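Sortase (Actinomyces oris, PDB 2XWG) is a class C sortase, here the sortase part of a longer membrane protein, a calcium-binding cysteine enzyme of fimbrial assembly that probably joins pilin subunits as a transpeptidase. Local coordinates at residues 158-161 against 162-165; 118-122 against 123-127; 62-65 against 66-70. One frame throughout, in Å; residues are numbered along the deposited sequence.

Contact 1: residues 158-161 against 162-165; sequences TMFD and NLNQ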
ATOM      1  N   THR A 158      -3.694  -6.038 -15.624  1.00 24.98           N
ATOM      2  CA  THR A 158      -2.560  -5.129 -15.707  1.00 27.39           C
ATOM      3  C   THR A 158      -1.974  -4.770 -14.335  1.00 30.71           C
ATOM      4  O   THR A 158      -0.749  -4.628 -14.192  1.00 30.34           O
ATOM      5  CB  THR A 158      -2.960  -3.832 -16.421  1.00 30.85           C
ATOM      6  OG1 THR A 158      -3.527  -4.134 -17.698  1.00 34.92           O
ATOM      7  CG2 THR A 158      -1.768  -2.958 -16.630  1.00 29.64           C
ATOM      8  N   MET A 159      -2.841  -4.614 -13.335  1.00 26.48           N
ATOM      9  CA  MET A 159      -2.410  -4.240 -11.990  1.00 24.20           C
ATOM     10  C   MET A 159      -1.417  -3.098 -12.038  1.00 27.59           C
ATOM     11  O   MET A 159      -1.766  -2.019 -12.517  1.00 26.91           O
ATOM     12  CB  MET A 159      -1.852  -5.426 -11.218  1.00 22.42           C
ATOM     13  CG  MET A 159      -2.868  -6.530 -10.998  1.00 21.79           C
ATOM     14  SD  MET A 159      -4.448  -5.880 -10.373  1.00 31.21           S
ATOM     15  CE  MET A 159      -5.336  -7.394 -10.070  1.00 26.19           C
ATOM     16  N   PHE A 160      -0.193  -3.329 -11.557  1.00 27.85           N
ATOM     17  CA  PHE A 160       0.846  -2.272 -11.449  1.00 27.02           C
ATOM     18  C   PHE A 160       1.935  -2.384 -12.536  1.00 30.83           C
ATOM     19  O   PHE A 160       3.087  -1.925 -12.347  1.00 27.30           O
ATOM     20  CB  PHE A 160       1.541  -2.339 -10.081  1.00 26.68           C
ATOM     21  CG  PHE A 160       0.839  -1.567  -8.976  1.00 26.04           C
ATOM     22  CD1 PHE A 160      -0.307  -0.842  -9.229  1.00 24.23           C
ATOM     23  CD2 PHE A 160       1.342  -1.578  -7.685  1.00 25.73           C
ATOM     24  CE1 PHE A 160      -0.925  -0.120  -8.234  1.00 20.86           C
ATOM     25  CE2 PHE A 160       0.724  -0.863  -6.678  1.00 27.53           C
ATOM     26  CZ  PHE A 160      -0.411  -0.133  -6.956  1.00 22.91           C
ATOM     27  N   ASP A 161       1.581  -2.997 -13.664  1.00 30.37           N
ATOM     28  CA  ASP A 161       2.545  -3.212 -14.738  1.00 31.12           C
ATOM     29  C   ASP A 161       3.295  -1.922 -15.046  1.00 34.29           C
ATOM     30  O   ASP A 161       4.536  -1.900 -15.205  1.00 42.07           O
ATOM     31  CB  ASP A 161       1.845  -3.685 -16.010  1.00 29.27           C
ATOM     32  CG  ASP A 161       1.592  -5.165 -16.024  1.00 29.23           C
ATOM     33  OD1 ASP A 161       2.080  -5.858 -15.110  1.00 31.47           O
ATOM     34  OD2 ASP A 161       0.911  -5.643 -16.960  1.00 31.33           O
ATOM     35  N   ASN A 162       2.551  -0.838 -15.128  1.00 25.79           N
ATOM     36  CA  ASN A 162       3.132   0.393 -15.620  1.00 27.43           C
ATOM     37  C   ASN A 162       3.629   1.320 -14.532  1.00 27.80           C
ATOM     38  O   ASN A 162       3.767   2.527 -14.740  1.00 28.15           O
ATOM     39  CB  ASN A 162       2.146   1.078 -16.542  1.00 29.04           C
ATOM     40  CG  ASN A 162       1.701   0.159 -17.645  1.00 36.35           C
ATOM     41  OD1 ASN A 162       2.529  -0.526 -18.278  1.00 36.31           O
ATOM     42  ND2 ASN A 162       0.390   0.085 -17.858  1.00 33.88           N
ATOM     43  N   LEU A 163       3.904   0.761 -13.361  1.00 27.59           N
ATOM     44  CA  LEU A 163       4.505   1.564 -12.312  1.00 27.08           C
ATOM     45  C   LEU A 163       5.815   2.166 -12.818  1.00 34.55           C
ATOM     46  O   LEU A 163       6.161   3.285 -12.445  1.00 42.51           O
ATOM     47  CB  LEU A 163       4.736   0.713 -11.056  1.00 30.76           C
ATOM     48  CG  LEU A 163       4.448   1.421  -9.728  1.00 27.34           C
ATOM     49  CD1 LEU A 163       3.036   1.949  -9.761  1.00 27.24           C
ATOM     50  CD2 LEU A 163       4.636   0.488  -8.554  1.00 27.02           C
ATOM     51  N   ASN A 164       6.529   1.433 -13.681  1.00 29.92           N
ATOM     52  CA  ASN A 164       7.789   1.912 -14.258  1.00 35.99           C
ATOM     53  C   ASN A 164       7.688   3.095 -15.228  1.00 37.62           C
ATOM     54  O   ASN A 164       8.670   3.404 -15.890  1.00 36.44           O
ATOM     55  CB  ASN A 164       8.530   0.764 -14.953  1.00 31.96           C
ATOM     56  CG  ASN A 164       7.686   0.106 -16.030  1.00 35.38           C
ATOM     57  OD1 ASN A 164       6.707   0.681 -16.502  1.00 35.69           O
ATOM     58  ND2 ASN A 164       8.052  -1.107 -16.415  1.00 30.63           N
ATOM     59  N   GLN A 165       6.522   3.738 -15.340  1.00 30.29           N
ATOM     60  CA  GLN A 165       6.409   4.937 -16.174  1.00 34.23           C
ATOM     61  C   GLN A 165       6.337   6.186 -15.320  1.00 37.27           C
ATOM     62  O   GLN A 165       6.495   7.312 -15.810  1.00 40.48           O
ATOM     63  CB  GLN A 165       5.206   4.875 -17.101  1.00 32.97           C
ATOM     64  CG  GLN A 165       5.289   3.741 -18.092  1.00 35.74           C
ATOM     65  CD  GLN A 165       4.053   3.662 -18.936  1.00 41.00           C
ATOM     66  OE1 GLN A 165       3.745   2.619 -19.540  1.00 40.82           O
ATOM     67  NE2 GLN A 165       3.305   4.767 -18.965  1.00 37.16           N
TER
HETATM   68  O   HOH W   1      -0.286  -0.270 -14.186  1.00 23.98           O

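Contact 2: residues 118-122 against 123-127; sequences HGTDS and RTLTE. With CA (calcium ion), chain F.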
ATOM      1  N   HIS A 118      -7.003  -5.917   2.334  1.00 30.68           N
ATOM      2  CA  HIS A 118      -6.121  -6.354   3.411  1.00 32.40           C
ATOM      3  C   HIS A 118      -5.199  -7.452   2.912  1.00 29.52           C
ATOM      4  O   HIS A 118      -5.658  -8.403   2.294  1.00 33.87           O
ATOM      5  CB  HIS A 118      -6.948  -6.955   4.551  1.00 30.72           C
ATOM      6  CG  HIS A 118      -7.725  -5.957   5.350  1.00 35.89           C
ATOM      7  ND1 HIS A 118      -8.980  -5.521   4.980  1.00 34.14           N
ATOM      8  CD2 HIS A 118      -7.441  -5.338   6.522  1.00 34.16           C
ATOM      9  CE1 HIS A 118      -9.421  -4.658   5.876  1.00 36.44           C
ATOM     10  NE2 HIS A 118      -8.503  -4.525   6.818  1.00 37.24           N
ATOM     11  N   GLY A 119      -3.913  -7.345   3.215  1.00 32.32           N
ATOM     12  CA  GLY A 119      -2.969  -8.434   3.000  1.00 33.37           C
ATOM     13  C   GLY A 119      -2.373  -8.568   1.603  1.00 33.54           C
ATOM     14  O   GLY A 119      -2.775  -7.861   0.667  1.00 27.94           O
ATOM     15  N   THR A 120      -1.427  -9.496   1.455  1.00 26.65           N
ATOM     16  CA  THR A 120      -0.751  -9.665   0.182  1.00 28.25           C
ATOM     17  C   THR A 120      -0.620 -11.134  -0.208  1.00 31.83           C
ATOM     18  O   THR A 120       0.316 -11.540  -0.897  1.00 28.25           O
ATOM     19  CB  THR A 120       0.642  -8.994   0.194  1.00 29.25           C
ATOM     20  OG1 THR A 120       1.400  -9.507   1.295  1.00 32.20           O
ATOM     21  CG2 THR A 120       0.507  -7.500   0.358  1.00 26.70           C
ATOM     22  N   ASP A 121      -1.569 -11.940   0.234  1.00 32.86           N
ATOM     23  CA  ASP A 121      -1.596 -13.327  -0.187  1.00 36.88           C
ATOM     24  C   ASP A 121      -1.863 -13.367  -1.677  1.00 34.53           C
ATOM     25  O   ASP A 121      -2.336 -12.395  -2.256  1.00 33.56           O
ATOM     26  CB  ASP A 121      -2.690 -14.064   0.554  1.00 38.03           C
ATOM     27  CG  ASP A 121      -4.014 -13.433   0.341  1.00 40.41           C
ATOM     28  OD1 ASP A 121      -4.265 -12.342   0.922  1.00 36.13           O
ATOM     29  OD2 ASP A 121      -4.785 -14.013  -0.445  1.00 46.31           O
ATOM     30  N   SER A 122      -1.557 -14.493  -2.301  1.00 40.21           N
ATOM     31  CA  SER A 122      -1.652 -14.607  -3.747  1.00 35.53           C
ATOM     32  C   SER A 122      -3.080 -14.350  -4.252  1.00 36.88           C
ATOM     33  O   SER A 122      -3.256 -13.716  -5.279  1.00 34.27           O
ATOM     34  CB  SER A 122      -1.143 -15.971  -4.206  1.00 33.28           C
ATOM     35  OG  SER A 122      -2.066 -16.999  -3.866  1.00 43.49           O
ATOM     36  N   ARG A 123      -4.099 -14.809  -3.529  1.00 40.68           N
ATOM     37  CA  ARG A 123      -5.470 -14.608  -3.981  1.00 40.25           C
ATOM     38  C   ARG A 123      -5.784 -13.117  -4.020  1.00 38.83           C
ATOM     39  O   ARG A 123      -6.406 -12.628  -4.968  1.00 40.73           O
ATOM     40  CB  ARG A 123      -6.497 -15.307  -3.061  1.00 47.59           C
ATOM     41  CG  ARG A 123      -6.574 -16.836  -3.149  1.00 58.36           C
ATOM     42  CD  ARG A 123      -6.298 -17.486  -1.775  1.00 65.81           C
ATOM     43  NE  ARG A 123      -4.908 -17.248  -1.358  1.00 66.70           N
ATOM     44  CZ  ARG A 123      -3.926 -18.149  -1.448  1.00 63.58           C
ATOM     45  NH1 ARG A 123      -4.179 -19.376  -1.914  1.00 59.11           N
ATOM     46  NH2 ARG A 123      -2.696 -17.825  -1.057  1.00 58.32           N
ATOM     47  N   THR A 124      -5.372 -12.403  -2.975  1.00 33.15           N
ATOM     48  CA  THR A 124      -5.630 -10.960  -2.860  1.00 31.31           C
ATOM     49  C   THR A 124      -5.025 -10.162  -4.005  1.00 27.89           C
ATOM     50  O   THR A 124      -5.698  -9.322  -4.590  1.00 25.24           O
ATOM     51  CB  THR A 124      -5.062 -10.405  -1.563  1.00 29.56           C
ATOM     52  OG1 THR A 124      -5.767 -10.978  -0.467  1.00 32.26           O
ATOM     53  CG2 THR A 124      -5.208  -8.918  -1.512  1.00 29.06           C
ATOM     54  N   LEU A 125      -3.764 -10.441  -4.339  1.00 23.86           N
ATOM     55  CA  LEU A 125      -3.094  -9.698  -5.413  1.00 26.73           C
ATOM     56  C   LEU A 125      -3.618 -10.050  -6.811  1.00 23.80           C
ATOM     57  O   LEU A 125      -3.354  -9.332  -7.768  1.00 24.58           O
ATOM     58  CB  LEU A 125      -1.564  -9.851  -5.356  1.00 24.60           C
ATOM     59  CG  LEU A 125      -0.859  -9.413  -4.080  1.00 22.40           C
ATOM     60  CD1 LEU A 125       0.631  -9.231  -4.327  1.00 25.92           C
ATOM     61  CD2 LEU A 125      -1.444  -8.145  -3.639  1.00 21.78           C
ATOM     62  N   THR A 126      -4.339 -11.156  -6.929  1.00 24.73           N
ATOM     63  CA  THR A 126      -5.077 -11.461  -8.154  1.00 25.88           C
ATOM     64  C   THR A 126      -6.339 -10.596  -8.258  1.00 28.36           C
ATOM     65  O   THR A 126      -6.843 -10.346  -9.350  1.00 29.23           O
ATOM     66  CB  THR A 126      -5.441 -12.954  -8.200  1.00 27.69           C
ATOM     67  OG1 THR A 126      -4.310 -13.694  -8.700  1.00 33.89           O
ATOM     68  CG2 THR A 126      -6.613 -13.201  -9.101  1.00 28.39           C
ATOM     69  N   GLU A 127      -6.830 -10.128  -7.110  1.00 33.82           N
ATOM     70  CA  GLU A 127      -8.074  -9.373  -7.030  1.00 34.97           C
ATOM     71  C   GLU A 127      -7.902  -7.844  -7.064  1.00 34.53           C
ATOM     72  O   GLU A 127      -8.834  -7.127  -7.439  1.00 37.80           O
ATOM     73  CB  GLU A 127      -8.884  -9.786  -5.788  1.00 36.98           C
ATOM     74  CG  GLU A 127      -9.602 -11.134  -5.916  1.00 43.21           C
ATOM     75  CD  GLU A 127     -10.327 -11.276  -7.264  1.00 57.09           C
ATOM     76  OE1 GLU A 127     -11.315 -10.522  -7.497  1.00 59.91           O
ATOM     77  OE2 GLU A 127      -9.893 -12.128  -8.095  1.00 56.73           O
TER
HETATM   78 CA    CA F1286       2.448 -12.031   1.022  1.00 44.82          CA
HETATM   79  O   HOH W   2      -1.636 -13.318  -7.330  1.00 34.06           O
HETATM   80  O   HOH W   3       1.048 -13.255   3.178  1.00 41.66           O
HETATM   81  O   HOH W   4       4.847 -11.963   2.520  1.00 45.45           O

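Contact 3: residues 62-65 against 66-70; sequences AETY and NNNLE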
ATOM      1  N   ALA A  62      -8.687   3.394  12.858  1.00 45.63           N
ATOM      2  CA  ALA A  62      -7.593   3.255  11.912  1.00 46.66           C
ATOM      3  C   ALA A  62      -6.406   4.072  12.401  1.00 51.84           C
ATOM      4  O   ALA A  62      -5.275   3.581  12.428  1.00 49.88           O
ATOM      5  CB  ALA A  62      -8.009   3.715  10.532  1.00 40.37           C
ATOM      6  N   GLU A  63      -6.657   5.318  12.798  1.00 64.06           N
ATOM      7  CA  GLU A  63      -5.554   6.194  13.197  1.00 69.66           C
ATOM      8  C   GLU A  63      -4.934   5.718  14.515  1.00 70.54           C
ATOM      9  O   GLU A  63      -3.722   5.823  14.729  1.00 66.90           O
ATOM     10  CB  GLU A  63      -6.005   7.656  13.280  1.00 72.96           C
ATOM     11  CG  GLU A  63      -6.952   8.066  12.140  1.00 77.61           C
ATOM     12  CD  GLU A  63      -6.786   9.519  11.701  1.00 87.93           C
ATOM     13  OE1 GLU A  63      -5.643  10.040  11.797  1.00 90.61           O
ATOM     14  OE2 GLU A  63      -7.798  10.129  11.255  1.00 82.33           O
ATOM     15  N   THR A  64      -5.763   5.182  15.399  1.00 58.09           N
ATOM     16  CA  THR A  64      -5.225   4.558  16.595  1.00 61.03           C
ATOM     17  C   THR A  64      -4.320   3.393  16.195  1.00 59.93           C
ATOM     18  O   THR A  64      -3.180   3.334  16.649  1.00 65.13           O
ATOM     19  CB  THR A  64      -6.331   4.122  17.576  1.00 64.45           C
ATOM     20  OG1 THR A  64      -6.938   5.293  18.144  1.00 62.65           O
ATOM     21  CG2 THR A  64      -5.755   3.255  18.690  1.00 62.11           C
ATOM     22  N   TYR A  65      -4.800   2.506  15.317  1.00 51.76           N
ATOM     23  CA  TYR A  65      -3.969   1.404  14.800  1.00 49.67           C
ATOM     24  C   TYR A  65      -2.575   1.864  14.349  1.00 52.76           C
ATOM     25  O   TYR A  65      -1.550   1.318  14.779  1.00 49.48           O
ATOM     26  CB  TYR A  65      -4.654   0.652  13.647  1.00 46.67           C
ATOM     27  CG  TYR A  65      -3.846  -0.541  13.125  1.00 43.59           C
ATOM     28  CD1 TYR A  65      -2.832  -0.376  12.189  1.00 38.43           C
ATOM     29  CD2 TYR A  65      -4.098  -1.831  13.585  1.00 43.15           C
ATOM     30  CE1 TYR A  65      -2.089  -1.467  11.723  1.00 39.90           C
ATOM     31  CE2 TYR A  65      -3.370  -2.921  13.124  1.00 37.31           C
ATOM     32  CZ  TYR A  65      -2.369  -2.739  12.198  1.00 39.66           C
ATOM     33  OH  TYR A  65      -1.648  -3.835  11.766  1.00 37.35           O
ATOM     34  N   ASN A  66      -2.538   2.851  13.463  1.00 50.86           N
ATOM     35  CA  ASN A  66      -1.270   3.373  12.980  1.00 49.29           C
ATOM     36  C   ASN A  66      -0.359   3.815  14.123  1.00 53.01           C
ATOM     37  O   ASN A  66       0.844   3.559  14.117  1.00 56.75           O
ATOM     38  CB  ASN A  66      -1.508   4.525  12.004  1.00 48.66           C
ATOM     39  CG  ASN A  66      -2.158   4.067  10.728  1.00 40.70           C
ATOM     40  OD1 ASN A  66      -2.005   2.926  10.336  1.00 39.89           O
ATOM     41  ND2 ASN A  66      -2.892   4.948  10.081  1.00 42.51           N
ATOM     42  N   ASN A  67      -0.951   4.467  15.113  1.00 61.11           N
ATOM     43  CA  ASN A  67      -0.203   5.024  16.233  1.00 64.35           C
ATOM     44  C   ASN A  67       0.282   3.993  17.265  1.00 67.44           C
ATOM     45  O   ASN A  67       1.299   4.203  17.936  1.00 67.20           O
ATOM     46  CB  ASN A  67      -1.013   6.152  16.875  1.00 59.60           C
ATOM     47  CG  ASN A  67      -1.110   7.372  15.973  1.00 62.49           C
ATOM     48  OD1 ASN A  67      -0.182   7.663  15.211  1.00 65.14           O
ATOM     49  ND2 ASN A  67      -2.233   8.085  16.040  1.00 63.37           N
ATOM     50  N   ASN A  68      -0.433   2.879  17.384  1.00 65.49           N
ATOM     51  CA  ASN A  68       0.054   1.769  18.199  1.00 71.72           C
ATOM     52  C   ASN A  68       0.908   0.782  17.392  1.00 70.79           C
ATOM     53  O   ASN A  68       1.459  -0.174  17.944  1.00 70.77           O
ATOM     54  CB  ASN A  68      -1.100   1.033  18.901  1.00 71.59           C
ATOM     55  CG  ASN A  68      -1.624   1.785  20.129  1.00 79.81           C
ATOM     56  OD1 ASN A  68      -2.806   2.135  20.194  1.00 81.23           O
ATOM     57  ND2 ASN A  68      -0.744   2.029  21.109  1.00 79.48           N
ATOM     58  N   LEU A  69       1.019   1.025  16.088  1.00 63.34           N
ATOM     59  CA  LEU A  69       1.778   0.136  15.214  1.00 63.24           C
ATOM     60  C   LEU A  69       3.249   0.133  15.615  1.00 68.11           C
ATOM     61  O   LEU A  69       3.887   1.187  15.723  1.00 67.91           O
ATOM     62  CB  LEU A  69       1.625   0.536  13.742  1.00 60.69           C
ATOM     63  CG  LEU A  69       2.028  -0.505  12.689  1.00 55.20           C
ATOM     64  CD1 LEU A  69       1.186  -1.773  12.818  1.00 53.84           C
ATOM     65  CD2 LEU A  69       1.903   0.070  11.304  1.00 42.46           C
ATOM     66  N   GLU A  70       3.776  -1.065  15.827  1.00 70.34           N
ATOM     67  CA  GLU A  70       5.137  -1.237  16.310  1.00 72.25           C
ATOM     68  C   GLU A  70       6.106  -1.639  15.196  1.00 71.40           C
ATOM     69  O   GLU A  70       5.906  -2.642  14.507  1.00 71.21           O
ATOM     70  CB  GLU A  70       5.156  -2.252  17.464  1.00 75.29           C
ATOM     71  CG  GLU A  70       4.919  -3.745  17.080  1.00 85.77           C
ATOM     72  CD  GLU A  70       3.684  -4.020  16.187  1.00 81.73           C
ATOM     73  OE1 GLU A  70       2.526  -3.721  16.599  1.00 67.54           O
ATOM     74  OE2 GLU A  70       3.895  -4.571  15.073  1.00 77.25           O
TER

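Contact 1: residues 158-161 against 162-165
The carbonyl oxygen of Phe160 accepts the backbone N-H of Leu163, O to N 3.0 Å, in a nearly straight bond (162° at the hydrogen) whose donor stands well above the carbonyl plane. Just upstream, Asp161 N returns to Thr158 O at 2.9 Å and closes a type II' beta turn, with Met159 at the positive phi of 46° that this turn requires of its second residue. The two turns thus overlap, sharing Phe160 and Asp161, and a water joins them, donating to Met159 O and accepting from Asn162 N.

On one side the apolar side chains of Phe160 and Leu163 lie alongside each other, CD2 to CD2 4.0 Å, while Leu163 CD1 sits over one face of the ring, displaced toward its rim. Both reach Leu210 and Thr212 of strand 206-214. Asn162, with CG anti to its own carbonyl carbon (chi1 -55°), folds its amide back along Asp161, and its ND2 comes to 3.9 Å from Thr158 CG2. The carboxylate of Asp161 leads away from 162-165 instead, and its OD1 accepts from Gly153 N. That bond, with the backbone pairing of Phe160 and His151, ties overlapping turns that lead into the 3-10 segment at 163-165 to the sortase active site, where His151 and Cys213 are the predicted catalytic residues.

Contact 2: residues 118-122 against 123-127
Asp121 and Thr124 form a side-chain N-cap, a common way of starting a helix, here the short, weakly bonded helix 122-127 that follows a strand of the sortase barrel. Asp121 OD2 accepts the backbone N-H of Thr124 at 3.1 Å, the donor lying above the carboxylate plane rather than in it. The other oxygen, OD1, takes the hydroxyl OG1 of Thr124; the modelled 2.5 Å is very short and best not read literally. The two side chains cross at about a right angle. Asp121 CG occupies the crowded position between backbone N and carbonyl carbon (chi1 57°), which brings the carboxylate within reach of the Thr124 N-H and hydroxyl.

Charge adds to the cap. OD2 of Asp121 also meets NE of Arg123 at the guanidinium edge, in its plane, as a salt bridge with a weak 3.4 Å hydrogen bond, while Ser122 OG lies over one face of the same group. Arg123 NH2 has a second, weak partner in Ser81 O. The negative carboxylate at the amino end is likely to suit the helix dipole.

Metal coordination lies one residue upstream: Thr120 OG1 binds a calcium ion at 2.7 Å, with Pro77 O, Glu80 O and two waters completing the ligands.

Other packing is of carbon against carbonyl oxygen: Thr124 CG2 lies 3.4 Å from Gly119 O, and Leu125 CG lies beside Thr120 O, its side chain also touching Thr149 and His151, the predicted catalytic histidine.

Backbone bonds carry the turn onward. Leu125 N donates to Asp121 O, and Thr126 N to Ser122 O, which also accepts a hydrogen bond from a water 2.6 Å away, a water that lies 3.0 Å from Thr126 OG1.

Contact 3: residues 62-65 against 66-70
Residues 62-65 and the start of 66-70 continue helix 55-68, which gives way to loop by Leu69, and successive i to i+4 bonds join them. Asn66 N donates to Ala62 O at 3.0 Å, in the carbonyl plane and nearly straight (167°), and Asn67 N follows to Glu63 O. Asn68 N lies almost in line with the C=O of Thr64, 2.9 Å from its O, and adds a weak bond to Tyr65 O; beyond it the chain turns extended at Leu69.

Among the side chains, Tyr65 does most of the touching. Its CG is anti to the backbone N (chi1 -177°), which lays the ring alongside the next residues of the chain, where Leu69 CD1 approaches CE1 obliquely at 3.5 Å. This is an i, i+4 pairing at the end of helix 55-68, the first of the modelled chain, whose Glu58, one turn before Ala62, binds a calcium ion together with His94 and Asp97. Replacing Tyr65 by an alanine removes the ring, which would probably leave a gap beside Leu69 CD1, Glu95 and Leu137, all of which it touches.

Asn66 OD1 comes to the Tyr65 ring edge, in its plane, 3.9 Å from CD1, with amide and ring 79° apart; the oxygen is held by Leu137 N. Thr64 and Asn68 lie side by side, Thr64 CG2 3.5 Å from Asn68 OD1, while Thr64 OG1 bonds back to Ala60 O.

How the contacts relate
From the N terminus the chain meets contact 3 first, then contact 2, then contact 1. All three are local contacts in series: none nests in or crosses another, and none closes a long loop. Contact 3 belongs to helix 55-68, near one calcium site. Contact 2 joins strand 112-118 to helix 122-127 beside the second calcium ion; its atoms come no closer than about 8 Å to contact 3. Contact 1 lies in the loop between strands 144-149 and 171-176, across the centre of the chain from contact 3, their centres about 30 Å apart. Contacts 1 and 2 do touch: Met159 CE packs 3.4 Å from Thr126 O, linking that loop to the end of helix 122-127.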